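Uncharacterized protein (Escherichia coli O157:H7, PDB 4ZV9) is of unknown function but belongs to the dienelactone hydrolase family and probably acts as a hydrolase of the alpha/beta hydrolase fold. Local coordinates at residues Tyr31-Ala36 with Val61-Ala66; Val46-Asn51 with Asn105-Ala110; Glu50-Asn55 with Lys90-Gln95; Ala138-Tyr143 with Ala163-Pro168; Ala149-Gly154 with Ala167-His172. All blocks are in the same frame, centred on the assembly; numbering follows the deposited sequence. Where two conformers were deposited one is given.

Interaction 1. Residues Tyr31-Ala36 with Val61-Ala66; sequences YLVKPA and VARRVA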
# COMPACT_ATOMS: atom_id res chain seq x y z
N TYR A 31 -3.07 5.30 -10.94
CA TYR A 31 -1.76 5.60 -11.49
C TYR A 31 -1.00 4.28 -11.61
O TYR A 31 -0.69 3.63 -10.59
CB TYR A 31 -1.05 6.57 -10.55
CG TYR A 31 0.29 7.11 -11.01
CD1 TYR A 31 0.41 7.87 -12.16
CD2 TYR A 31 1.43 6.93 -10.22
CE1 TYR A 31 1.63 8.43 -12.53
CE2 TYR A 31 2.65 7.49 -10.58
CZ TYR A 31 2.75 8.20 -11.73
OH TYR A 31 3.98 8.74 -12.08
N LEU A 32 -0.76 3.84 -12.84
CA LEU A 32 -0.09 2.58 -13.11
C LEU A 32 1.35 2.85 -13.55
O LEU A 32 1.56 3.58 -14.52
CB LEU A 32 -0.82 1.85 -14.24
CG LEU A 32 -0.29 0.47 -14.67
CD1 LEU A 32 -0.58 -0.56 -13.60
CD2 LEU A 32 -0.95 0.04 -15.97
N VAL A 33 2.34 2.26 -12.87
CA VAL A 33 3.73 2.44 -13.24
C VAL A 33 4.40 1.09 -13.46
O VAL A 33 4.33 0.22 -12.59
CB VAL A 33 4.54 3.22 -12.18
CG1 VAL A 33 5.85 3.70 -12.78
CG2 VAL A 33 3.76 4.41 -11.66
N LYS A 34 5.08 0.93 -14.60
CA LYS A 34 5.77 -0.32 -14.95
C LYS A 34 7.25 -0.07 -15.16
O LYS A 34 7.65 1.05 -15.51
CB LYS A 34 5.27 -0.83 -16.30
CG LYS A 34 3.79 -1.07 -16.42
CD LYS A 34 3.41 -1.32 -17.87
CE LYS A 34 1.92 -1.58 -17.96
NZ LYS A 34 1.42 -1.63 -19.36
N PRO A 35 8.08 -1.11 -14.99
CA PRO A 35 9.47 -1.00 -15.40
C PRO A 35 9.47 -0.77 -16.91
O PRO A 35 8.70 -1.41 -17.62
CB PRO A 35 10.07 -2.38 -15.06
CG PRO A 35 9.17 -2.95 -14.01
CD PRO A 35 7.80 -2.39 -14.30
N ALA A 36 10.28 0.17 -17.40
CA ALA A 36 10.29 0.50 -18.83
C ALA A 36 10.77 -0.66 -19.70
O ALA A 36 10.30 -0.84 -20.82
CB ALA A 36 11.15 1.73 -19.08
N VAL A 61 5.88 7.03 -4.64
CA VAL A 61 6.10 5.70 -4.09
C VAL A 61 5.83 4.64 -5.16
O VAL A 61 6.57 3.66 -5.28
CB VAL A 61 5.27 5.45 -2.82
CG1 VAL A 61 5.34 3.99 -2.39
CG2 VAL A 61 5.78 6.36 -1.71
N ALA A 62 4.78 4.85 -5.95
CA ALA A 62 4.46 3.93 -7.04
C ALA A 62 5.63 3.84 -8.01
O ALA A 62 5.99 2.74 -8.45
CB ALA A 62 3.18 4.33 -7.73
N ARG A 63 6.24 4.97 -8.33
CA ARG A 63 7.41 4.97 -9.19
C ARG A 63 8.60 4.26 -8.54
O ARG A 63 9.33 3.54 -9.23
CB ARG A 63 7.78 6.39 -9.61
CG ARG A 63 6.74 7.06 -10.50
CD ARG A 63 7.27 8.36 -11.11
NE ARG A 63 7.55 9.39 -10.12
CZ ARG A 63 6.68 10.29 -9.68
NH1 ARG A 63 5.41 10.28 -10.08
NH2 ARG A 63 7.07 11.19 -8.79
N ARG A 64 8.77 4.39 -7.23
CA ARG A 64 9.85 3.66 -6.52
C ARG A 64 9.65 2.15 -6.62
O ARG A 64 10.61 1.40 -6.78
CB ARG A 64 9.92 4.05 -5.05
CG ARG A 64 10.16 5.54 -4.82
CD ARG A 64 10.16 5.87 -3.34
NE ARG A 64 9.84 7.27 -3.13
CZ ARG A 64 9.77 7.86 -1.94
NH1 ARG A 64 10.07 7.18 -0.83
NH2 ARG A 64 9.44 9.15 -1.88
N VAL A 65 8.40 1.71 -6.54
CA VAL A 65 8.08 0.30 -6.70
C VAL A 65 8.45 -0.19 -8.10
O VAL A 65 9.01 -1.29 -8.26
CB VAL A 65 6.59 0.02 -6.40
CG1 VAL A 65 6.23 -1.41 -6.74
CG2 VAL A 65 6.31 0.31 -4.93
N ALA A 66 8.12 0.59 -9.12
CA ALA A 66 8.46 0.22 -10.49
C ALA A 66 9.97 0.22 -10.70
O ALA A 66 10.48 -0.61 -11.45
CB ALA A 66 7.77 1.14 -11.49
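Y31 and V33 of strand 28-35 aim their side chains at A62, R63 and A66 of helix 56-67, one of the helices that cover the central sheet in this alpha/beta hydrolase fold. Strand and helix run in nearly the same direction, 24° apart, and their axes come within 7.3 Å, a close approach that suits the small residues A62 and A66. V33 spreads its fork over one turn of the helix. CG1, anti to the backbone N, presses on A66 CB at 3.5 Å, tighter than usual van der Waals contact, while CG2, beside the N, meets A62 CB at 4.0 Å. The same A62 methyl lies at the edge of the Y31 ring, 4.0 Å from CD2 of Y31. At the end of the strand P35 lays CG against A66 O at 3.7 Å, where a ring that locks phi and has no N-H suits a strand's last residue. Alternation sends K34 away from the helix, to Q119 and Y117. R63 starts out alongside the strand rather than at it; its CG and CD pass the Y31 hydroxyl, and a bend at chi3 (-65°) turns the guanidinium back. The Y31 ring and the R63 guanidinium stand almost perpendicular. With its NE bonded to V5 O and its NH2 paired with D60, this buried cation spends NH1 on Y31: NH1 donates to Y31 OH at 2.9 Å, with the oxygen in the guanidinium plane.

Interaction 2. Residues Val46-Asn51 with Asn105-Ala110; sequences VVVHEN and NDFFAA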
# COMPACT_ATOMS: atom_id res chain seq x y z
N VAL A 46 -0.05 -3.44 -5.37
CA VAL A 46 -1.04 -2.39 -5.23
C VAL A 46 -0.51 -1.47 -4.11
O VAL A 46 -0.11 -1.94 -3.05
CB VAL A 46 -2.43 -2.94 -4.88
CG1 VAL A 46 -3.40 -1.83 -4.49
CG2 VAL A 46 -2.98 -3.73 -6.06
N VAL A 47 -0.52 -0.17 -4.37
CA VAL A 47 -0.05 0.82 -3.40
C VAL A 47 -1.25 1.63 -2.93
O VAL A 47 -1.91 2.29 -3.74
CB VAL A 47 1.00 1.73 -4.02
CG1 VAL A 47 1.45 2.80 -3.03
CG2 VAL A 47 2.19 0.92 -4.49
N VAL A 48 -1.53 1.61 -1.64
CA VAL A 48 -2.69 2.29 -1.09
C VAL A 48 -2.28 3.56 -0.38
O VAL A 48 -1.43 3.55 0.53
CB VAL A 48 -3.45 1.40 -0.09
CG1 VAL A 48 -4.75 2.08 0.33
CG2 VAL A 48 -3.73 0.03 -0.69
N HIS A 49 -2.93 4.66 -0.75
CA HIS A 49 -2.61 5.97 -0.16
C HIS A 49 -3.06 6.14 1.29
O HIS A 49 -3.59 5.21 1.92
CB HIS A 49 -3.17 7.11 -1.04
CG HIS A 49 -4.66 7.04 -1.28
ND1 HIS A 49 -5.59 7.23 -0.27
CD2 HIS A 49 -5.38 6.89 -2.42
CE1 HIS A 49 -6.81 7.18 -0.78
NE2 HIS A 49 -6.71 6.98 -2.08
N GLU A 50 -2.80 7.33 1.83
CA GLU A 50 -3.14 7.66 3.21
C GLU A 50 -4.60 8.16 3.29
O GLU A 50 -5.46 7.74 2.49
CB GLU A 50 -2.09 8.68 3.75
CG GLU A 50 -0.65 8.15 3.71
CD GLU A 50 0.41 9.19 4.09
OE1 GLU A 50 0.39 10.29 3.52
OE2 GLU A 50 1.31 8.90 4.91
N ASN A 51 -4.89 9.08 4.21
CA ASN A 51 -6.25 9.59 4.39
C ASN A 51 -6.59 10.85 3.58
O ASN A 51 -7.53 11.58 3.93
CB ASN A 51 -6.51 9.87 5.87
CG ASN A 51 -5.58 10.92 6.45
OD1 ASN A 51 -4.58 11.29 5.86
ND2 ASN A 51 -5.89 11.38 7.66
N ASN A 105 -13.36 -1.39 -1.11
CA ASN A 105 -13.60 -2.27 -2.26
C ASN A 105 -12.84 -1.87 -3.52
O ASN A 105 -12.47 -2.73 -4.32
CB ASN A 105 -15.09 -2.43 -2.54
CG ASN A 105 -15.78 -3.35 -1.52
OD1 ASN A 105 -15.12 -4.05 -0.76
ND2 ASN A 105 -17.09 -3.33 -1.49
N ASP A 106 -12.63 -0.57 -3.72
CA ASP A 106 -11.87 -0.09 -4.85
C ASP A 106 -10.46 -0.64 -4.79
O ASP A 106 -9.89 -0.99 -5.82
CB ASP A 106 -11.81 1.45 -4.89
CG ASP A 106 -13.14 2.09 -5.30
OD1 ASP A 106 -14.04 1.40 -5.82
OD2 ASP A 106 -13.28 3.32 -5.06
N PHE A 107 -9.87 -0.68 -3.60
CA PHE A 107 -8.51 -1.21 -3.45
C PHE A 107 -8.47 -2.72 -3.62
O PHE A 107 -7.54 -3.26 -4.22
CB PHE A 107 -7.87 -0.74 -2.14
CG PHE A 107 -7.68 0.75 -2.08
CD1 PHE A 107 -6.69 1.35 -2.83
CD2 PHE A 107 -8.52 1.55 -1.32
CE1 PHE A 107 -6.54 2.72 -2.83
CE2 PHE A 107 -8.37 2.91 -1.31
CZ PHE A 107 -7.38 3.51 -2.06
N PHE A 108 -9.51 -3.40 -3.13
CA PHE A 108 -9.64 -4.85 -3.33
C PHE A 108 -9.78 -5.15 -4.82
O PHE A 108 -9.14 -6.06 -5.34
CB PHE A 108 -10.85 -5.38 -2.54
CG PHE A 108 -10.63 -5.49 -1.05
CD1 PHE A 108 -9.50 -4.98 -0.42
CD2 PHE A 108 -11.63 -6.02 -0.24
CE1 PHE A 108 -9.33 -5.06 0.96
CE2 PHE A 108 -11.47 -6.12 1.14
CZ PHE A 108 -10.32 -5.63 1.74
N ALA A 109 -10.57 -4.33 -5.53
CA ALA A 109 -10.76 -4.50 -6.97
C ALA A 109 -9.44 -4.27 -7.73
O ALA A 109 -9.20 -4.89 -8.76
CB ALA A 109 -11.83 -3.55 -7.47
N ALA A 110 -8.59 -3.39 -7.22
CA ALA A 110 -7.28 -3.15 -7.84
C ALA A 110 -6.40 -4.42 -7.72
O ALA A 110 -5.68 -4.76 -8.67
CB ALA A 110 -6.59 -1.98 -7.19
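F107 of helix 100-116 reaches V48, the last residue of strand 42-48, and H49 just beyond it, in the helix-on-sheet layer of the alpha/beta hydrolase fold. Its CB points toward the strand, and chi1 of -64° sets CG beside the backbone N. From there the ring passes over V48: CG lies 4.0 Å from V48 CG1, CD1 is also touched by V48 CG2, and CE1 comes to 3.7 Å from V48 CG1. That methyl sits almost exactly over the ring centre, 10° off the normal, a CH-pi contact for which a beta-branched residue is well shaped. At the tip, CZ meets the face of the imidazole, 3.5 Å from H49 NE2. The rings form a T-shaped pair, planes 80° apart, with F107 giving the edge. H49 is held in place to receive it, because ND1 donates to E50 O at 2.8 Å and NE2 is bonded to G77 N. Further back, V46 CG2 packs on A110 CB at 4.2 Å, the alanine methyl fitting between helix and strand. Helix and strand run nearly antiparallel; V135 of helix 132-142 touches both V48 and F107, strand 123-128 flanks V46 and V48, and Y19 of strand 12-21 touches A110.

Interaction 3. Residues Glu50-Asn55 with Lys90-Gln95; sequences ENRGLN and KGRELQ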
# COMPACT_ATOMS: atom_id res chain seq x y z
N GLU A 50 -2.80 7.33 1.83
CA GLU A 50 -3.14 7.66 3.21
C GLU A 50 -4.60 8.16 3.29
O GLU A 50 -5.46 7.74 2.49
CB GLU A 50 -2.09 8.68 3.75
CG GLU A 50 -0.65 8.15 3.71
CD GLU A 50 0.41 9.19 4.09
OE1 GLU A 50 0.39 10.29 3.52
OE2 GLU A 50 1.31 8.90 4.91
N ASN A 51 -4.89 9.08 4.21
CA ASN A 51 -6.25 9.59 4.39
C ASN A 51 -6.59 10.85 3.58
O ASN A 51 -7.53 11.58 3.93
CB ASN A 51 -6.51 9.87 5.87
CG ASN A 51 -5.58 10.92 6.45
OD1 ASN A 51 -4.58 11.29 5.86
ND2 ASN A 51 -5.89 11.38 7.66
N ARG A 52 -5.85 11.11 2.52
CA ARG A 52 -6.09 12.31 1.73
C ARG A 52 -5.95 12.11 0.22
O ARG A 52 -5.57 13.04 -0.49
CB ARG A 52 -5.18 13.43 2.24
CG ARG A 52 -3.71 13.05 2.38
CD ARG A 52 -3.21 13.67 3.65
NE ARG A 52 -1.75 13.69 3.80
CZ ARG A 52 -1.06 12.95 4.65
NH1 ARG A 52 -1.68 12.06 5.43
NH2 ARG A 52 0.26 13.10 4.72
N GLY A 53 -6.26 10.91 -0.25
CA GLY A 53 -6.25 10.60 -1.67
C GLY A 53 -4.88 10.39 -2.30
O GLY A 53 -3.86 10.31 -1.61
N LEU A 54 -4.87 10.35 -3.62
CA LEU A 54 -3.70 10.04 -4.39
C LEU A 54 -2.88 11.30 -4.64
O LEU A 54 -3.09 11.98 -5.64
CB LEU A 54 -4.12 9.40 -5.72
CG LEU A 54 -2.98 8.94 -6.63
CD1 LEU A 54 -2.09 7.94 -5.94
CD2 LEU A 54 -3.55 8.36 -7.91
N ASN A 55 -2.00 11.62 -3.70
CA ASN A 55 -1.23 12.85 -3.77
C ASN A 55 0.16 12.58 -4.37
O ASN A 55 0.49 11.42 -4.64
CB ASN A 55 -1.19 13.56 -2.39
CG ASN A 55 -0.38 12.83 -1.33
OD1 ASN A 55 0.23 11.80 -1.57
ND2 ASN A 55 -0.41 13.37 -0.11
N LYS A 90 -7.95 19.57 1.99
CA LYS A 90 -9.18 19.32 1.26
C LYS A 90 -9.27 17.82 0.96
O LYS A 90 -10.36 17.24 1.01
CB LYS A 90 -9.24 20.14 -0.02
CG LYS A 90 -10.56 20.04 -0.77
CD LYS A 90 -11.70 20.61 0.04
CE LYS A 90 -12.99 20.57 -0.77
NZ LYS A 90 -14.10 21.24 -0.03
N GLY A 91 -8.13 17.19 0.69
CA GLY A 91 -8.09 15.76 0.43
C GLY A 91 -8.65 14.99 1.61
O GLY A 91 -9.44 14.07 1.44
N ARG A 92 -8.24 15.38 2.82
CA ARG A 92 -8.71 14.73 4.05
C ARG A 92 -10.21 14.88 4.25
O ARG A 92 -10.89 13.92 4.57
CB ARG A 92 -7.97 15.28 5.28
CG ARG A 92 -6.79 14.42 5.67
CD ARG A 92 -6.03 14.93 6.89
NE ARG A 92 -5.54 16.29 6.72
CZ ARG A 92 -4.27 16.66 6.49
NH1 ARG A 92 -3.27 15.77 6.44
NH2 ARG A 92 -3.99 17.95 6.35
N GLU A 93 -10.70 16.09 4.05
CA GLU A 93 -12.12 16.38 4.15
C GLU A 93 -12.94 15.57 3.14
O GLU A 93 -13.97 15.00 3.49
CB GLU A 93 -12.32 17.87 3.92
CG GLU A 93 -13.76 18.30 3.77
CD GLU A 93 -13.89 19.78 3.47
OE1 GLU A 93 -12.89 20.52 3.69
OE2 GLU A 93 -14.97 20.20 3.01
N LEU A 94 -12.47 15.50 1.91
CA LEU A 94 -13.17 14.75 0.87
C LEU A 94 -13.18 13.25 1.16
O LEU A 94 -14.20 12.59 0.96
CB LEU A 94 -12.56 14.99 -0.52
CG LEU A 94 -12.81 16.38 -1.11
CD1 LEU A 94 -12.02 16.56 -2.40
CD2 LEU A 94 -14.29 16.65 -1.36
N GLN A 95 -12.05 12.70 1.62
CA GLN A 95 -11.98 11.25 1.82
C GLN A 95 -12.97 10.81 2.90
O GLN A 95 -13.54 9.73 2.81
CB GLN A 95 -10.55 10.79 2.10
CG GLN A 95 -10.40 9.28 2.09
CD GLN A 95 -8.97 8.80 1.91
OE1 GLN A 95 -8.22 9.33 1.09
NE2 GLN A 95 -8.59 7.78 2.65
O HOH W 1 -9.96 11.60 5.52
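With chi1 at -171°, Q95 swings CG to the far side from its backbone N and stays extended beyond it, which carries its amide from helix 88-97 to the backbone of E50 and G53. There both ends of the amide are used. OE1 accepts from G53 N at 2.9 Å, nearly along the C=O axis although the hydrogen bond is bent, 137° at the hydrogen, and NE2 donates to a lone pair of E50 O at 3.1 Å. Two opposite bonds of this kind fix which way round the amide sits, a task for which glutamine is well suited. G53 adopts a positive phi (76°), easy for glycine. G91 has no side chain to keep R52 back, and their CA atoms come within 4.2 Å; R52 O is buried here with no partner. N51 and R52 both place CG between the backbone N and carbonyl carbon. The N51 amide thereby lies obliquely against R92, while OD1 takes R52 NH1 at 3.0 Å. R92 NH1 comes over one face of the R52 guanidinium, 3.5 Å from R52 CD. Acids probably offset these charges: D88 binds R52 NE, E50 adds charge alone from out of the guanidinium plane, and D89 pairs with R92. A water joins N51 O to R92 O. E50-N55 links strand 42-48 to helix 56-67; in alpha/beta hydrolases the loop here commonly borders the active site and helps form the oxyanion hole, so a similar role is possible.

Interaction 4. Residues Ala138-Tyr143 with Ala163-Pro168; sequences AAAVAY and AKIEAP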
# COMPACT_ATOMS: atom_id res chain seq x y z
N ALA A 138 -6.46 -5.54 5.92
CA ALA A 138 -7.77 -6.02 5.52
C ALA A 138 -7.68 -6.88 4.27
O ALA A 138 -8.37 -7.90 4.13
CB ALA A 138 -8.71 -4.86 5.31
N ALA A 139 -6.80 -6.50 3.34
CA ALA A 139 -6.58 -7.30 2.14
C ALA A 139 -5.98 -8.66 2.47
O ALA A 139 -6.35 -9.68 1.86
CB ALA A 139 -5.69 -6.55 1.15
N ALA A 140 -5.07 -8.69 3.45
CA ALA A 140 -4.48 -9.95 3.88
C ALA A 140 -5.56 -10.89 4.43
O ALA A 140 -5.49 -12.09 4.23
CB ALA A 140 -3.40 -9.72 4.93
N VAL A 141 -6.54 -10.32 5.13
CA VAL A 141 -7.66 -11.09 5.65
C VAL A 141 -8.52 -11.62 4.50
O VAL A 141 -8.89 -12.79 4.49
CB VAL A 141 -8.53 -10.25 6.61
CG1 VAL A 141 -9.88 -10.92 6.88
CG2 VAL A 141 -7.79 -9.98 7.91
N ALA A 142 -8.81 -10.77 3.53
CA ALA A 142 -9.74 -11.13 2.46
C ALA A 142 -9.21 -12.01 1.31
O ALA A 142 -10.00 -12.71 0.68
CB ALA A 142 -10.33 -9.85 1.88
N TYR A 143 -7.92 -11.95 0.99
CA TYR A 143 -7.36 -12.65 -0.17
C TYR A 143 -6.33 -13.69 0.20
O TYR A 143 -5.15 -13.36 0.37
CB TYR A 143 -6.76 -11.63 -1.17
CG TYR A 143 -7.83 -10.80 -1.83
CD1 TYR A 143 -8.30 -9.64 -1.24
CD2 TYR A 143 -8.42 -11.21 -3.03
CE1 TYR A 143 -9.30 -8.89 -1.83
CE2 TYR A 143 -9.43 -10.47 -3.63
CZ TYR A 143 -9.87 -9.32 -3.02
OH TYR A 143 -10.87 -8.58 -3.59
N ALA A 163 -6.95 -15.79 11.64
CA ALA A 163 -6.77 -17.16 11.13
C ALA A 163 -6.90 -17.25 9.61
O ALA A 163 -6.30 -18.12 8.98
CB ALA A 163 -7.75 -18.12 11.81
N LYS A 164 -7.66 -16.34 9.00
CA LYS A 164 -7.86 -16.34 7.55
C LYS A 164 -6.63 -15.86 6.75
O LYS A 164 -6.52 -16.15 5.56
CB LYS A 164 -9.05 -15.45 7.19
CG LYS A 164 -10.40 -15.93 7.68
CD LYS A 164 -11.47 -14.91 7.26
CE LYS A 164 -12.90 -15.28 7.62
NZ LYS A 164 -13.19 -15.19 9.08
N ILE A 165 -5.73 -15.13 7.41
CA ILE A 165 -4.56 -14.54 6.72
C ILE A 165 -3.56 -15.57 6.22
O ILE A 165 -3.17 -16.48 6.96
CB ILE A 165 -3.82 -13.53 7.64
CG1 ILE A 165 -4.73 -12.35 7.97
CG2 ILE A 165 -2.54 -13.04 6.97
CD1 ILE A 165 -4.18 -11.42 9.04
N GLU A 166 -3.18 -15.46 4.93
CA GLU A 166 -2.16 -16.34 4.35
C GLU A 166 -0.95 -15.56 3.81
O GLU A 166 0.15 -16.10 3.75
CB GLU A 166 -2.75 -17.22 3.24
CG GLU A 166 -3.91 -18.11 3.68
CD GLU A 166 -3.58 -19.03 4.85
OE1 GLU A 166 -2.43 -19.51 4.96
OE2 GLU A 166 -4.47 -19.27 5.68
N ALA A 167 -1.15 -14.30 3.43
CA ALA A 167 -0.06 -13.48 2.94
C ALA A 167 0.95 -13.18 4.05
O ALA A 167 0.57 -12.73 5.13
CB ALA A 167 -0.60 -12.16 2.40
N PRO A 168 2.25 -13.41 3.77
CA PRO A 168 3.30 -13.02 4.70
C PRO A 168 3.26 -11.52 4.96
O PRO A 168 3.21 -10.74 4.00
CB PRO A 168 4.59 -13.40 3.97
CG PRO A 168 4.18 -14.53 3.09
CD PRO A 168 2.78 -14.21 2.65
O HOH W 2 -3.75 -13.54 2.69
O HOH W 3 -7.14 -15.02 3.36
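A140 and V141, in the last turn of helix 132-142, pack against I165 in the loop that connects strands 148-151 and 169-174 of the alpha/beta hydrolase fold. The two branches of I165 divide the work. CG2, anti to the backbone N, lies 4.0 Å from A140 CB, and CG1, beside the N, meets V141 CG2 at 3.9 Å, the two side chains crossing at a slant. Alanine is short enough to let the loop come in close, so that the CA of I165 stands 3.6 Å from A140 O; the A140 methyl also meets A167 CB at 4.5 Å. K164 lays its CB near V141 O, and the rest of its chain leads off to the protein surface.

Between these apolar patches the backbones are joined by water. One molecule makes at least three bonds: it donates to A140 O and to Y143 O, each at 2.7 Å, and accepts from A167 N at 2.8 Å. It thus serves carbonyls at the point where Y143 leaves helical geometry. A second water lies between V141 O and K164 O, but its bonding is less certain.

Farther out, Y143 OH is bonded to E112 and its ring meets F108 edge-to-face, which ties the helix end to helix 100-116. On the loop side, K196 NZ binds the carbonyls of A163 and I165, and L146 touches A167. Helix end and loop share no direct hydrogen bond, so the contact rests on alanine for close approach, on branched valine and isoleucine to fill it, and on water to bridge its backbone polarity.

Interaction 5. Residues Ala149-Gly154 with Ala167-His172; sequences AVPFYG and APLLLH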
# COMPACT_ATOMS: atom_id res chain seq x y z
N ALA A 149 1.85 -8.66 2.16
CA ALA A 149 1.25 -7.39 2.58
C ALA A 149 2.22 -6.64 3.48
O ALA A 149 2.83 -7.24 4.39
CB ALA A 149 -0.06 -7.62 3.30
N VAL A 150 2.35 -5.34 3.26
CA VAL A 150 3.29 -4.51 4.00
C VAL A 150 2.62 -3.23 4.52
O VAL A 150 2.67 -2.19 3.87
CB VAL A 150 4.51 -4.16 3.13
CG1 VAL A 150 5.57 -3.44 3.94
CG2 VAL A 150 5.11 -5.41 2.51
N PRO A 151 1.95 -3.32 5.68
CA PRO A 151 1.32 -2.14 6.24
C PRO A 151 2.30 -1.22 6.98
O PRO A 151 3.06 -1.69 7.85
CB PRO A 151 0.32 -2.71 7.24
CG PRO A 151 0.86 -4.05 7.61
CD PRO A 151 1.47 -4.55 6.34
N PHE A 152 2.32 0.06 6.61
CA PHE A 152 3.07 1.07 7.34
C PHE A 152 2.11 1.78 8.30
O PHE A 152 1.12 2.40 7.86
CB PHE A 152 3.67 2.11 6.43
CG PHE A 152 4.89 1.68 5.67
CD1 PHE A 152 4.79 0.82 4.59
CD2 PHE A 152 6.12 2.24 5.95
CE1 PHE A 152 5.91 0.48 3.85
CE2 PHE A 152 7.24 1.90 5.22
CZ PHE A 152 7.14 1.00 4.17
N TYR A 153 2.43 1.71 9.59
CA TYR A 153 1.68 2.40 10.66
C TYR A 153 0.20 2.54 10.36
O TYR A 153 -0.33 3.64 10.30
CB TYR A 153 2.33 3.75 11.04
CG TYR A 153 3.01 4.47 9.89
CD1 TYR A 153 2.29 5.20 8.95
CD2 TYR A 153 4.39 4.45 9.79
CE1 TYR A 153 2.93 5.89 7.93
CE2 TYR A 153 5.04 5.11 8.77
CZ TYR A 153 4.31 5.83 7.84
OH TYR A 153 4.99 6.46 6.84
N GLY A 154 -0.45 1.39 10.23
CA GLY A 154 -1.89 1.32 9.95
C GLY A 154 -2.66 0.43 10.88
O GLY A 154 -2.09 -0.37 11.64
N ALA A 167 -1.15 -14.30 3.43
CA ALA A 167 -0.06 -13.48 2.94
C ALA A 167 0.95 -13.18 4.05
O ALA A 167 0.57 -12.73 5.13
CB ALA A 167 -0.60 -12.16 2.40
N PRO A 168 2.25 -13.41 3.77
CA PRO A 168 3.30 -13.02 4.70
C PRO A 168 3.26 -11.52 4.96
O PRO A 168 3.21 -10.74 4.00
CB PRO A 168 4.59 -13.40 3.97
CG PRO A 168 4.18 -14.53 3.09
CD PRO A 168 2.78 -14.21 2.65
N LEU A 169 3.27 -11.14 6.23
CA LEU A 169 3.11 -9.74 6.65
C LEU A 169 4.40 -9.10 7.13
O LEU A 169 5.10 -9.68 7.97
CB LEU A 169 2.13 -9.67 7.83
CG LEU A 169 0.65 -9.81 7.53
CD1 LEU A 169 -0.08 -10.11 8.83
CD2 LEU A 169 0.15 -8.52 6.90
N LEU A 170 4.69 -7.92 6.61
CA LEU A 170 5.82 -7.13 7.08
C LEU A 170 5.19 -5.87 7.63
O LEU A 170 4.66 -5.06 6.87
CB LEU A 170 6.81 -6.81 5.96
CG LEU A 170 7.93 -5.83 6.33
CD1 LEU A 170 8.81 -6.37 7.46
CD2 LEU A 170 8.76 -5.51 5.11
N LEU A 171 5.26 -5.68 8.95
CA LEU A 171 4.63 -4.52 9.56
C LEU A 171 5.65 -3.50 10.09
O LEU A 171 6.59 -3.86 10.80
CB LEU A 171 3.69 -4.95 10.69
CG LEU A 171 2.68 -6.03 10.30
CD1 LEU A 171 3.17 -7.41 10.73
CD2 LEU A 171 1.33 -5.78 10.94
N HIS A 172 5.45 -2.24 9.72
CA HIS A 172 6.31 -1.15 10.19
C HIS A 172 5.52 -0.26 11.14
O HIS A 172 4.46 0.29 10.77
CB HIS A 172 6.78 -0.30 9.02
CG HIS A 172 7.46 -1.07 7.94
ND1 HIS A 172 8.75 -1.56 8.07
CD2 HIS A 172 7.05 -1.41 6.69
CE1 HIS A 172 9.09 -2.19 6.96
NE2 HIS A 172 8.08 -2.10 6.10
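Y153 N donates to H172 O at 2.7 Å, the shortest of four backbone bonds that pair strand 148-151 and the residues just beyond it with 167-172. H172 N in turn gives its hydrogen to P151 O, L170 N to A149 O at 3.0 Å, and A149 N to P168 O. The strands run parallel, as in the sheet of an alpha/beta hydrolase. P151 interrupts the pattern: its N has no hydrogen to offer L170 O, and its CD instead lies 3.3 Å from that oxygen, while V150 CA-H makes a close contact with L170 O at 3.2 Å. Side chains alternate between two faces. A149, P151, L169 and L171 share one, covered by helices 132-142 and 184-193; A149 CB touches L169 CD2 at 3.7 Å and P151 CG touches L171 CD2 at 3.8 Å. V150, F152, L170 and H172 share the other, where V150, F152 and H172 meet helix 220-237. There the side chains of F152 and H172 run side by side, and chi1 of -55° puts CD2 of H172 over the centre of the F152 ring, 3.5 Å from F152 CZ. The planes are 36° apart, an oblique meeting, and V150 CG1 reaches the imidazole edge at NE2. Both nitrogens of H172 are bonded, ND1 to Y203 and NE2 to T230. A histidine can therefore sit in this apolar layer with its polar atoms satisfied and CD2 packed over the F152 ring.

Overall arrangement
Interactions 1, 2 and 5 all reach the central sheet, while interaction 3 joins the loop after strand 42-48 to helix 88-97, and interaction 4 joins the end of helix 132-142 to the loop before strand 169-174. Along the chain, interaction 1 crosses both 2 and 3, which share E50 and N51, their centres about 13 Å apart. Interactions 4 and 5 come after these three and end on the same stretch, sharing A167 and P168, with centres about 11 Å apart. Interactions 1 and 5 stand on opposite sides of the chain's centre, about 19 Å between centres. Packing of F108 on helix 132-142 joins the earlier contacts to the later ones within one alpha/beta hydrolase domain.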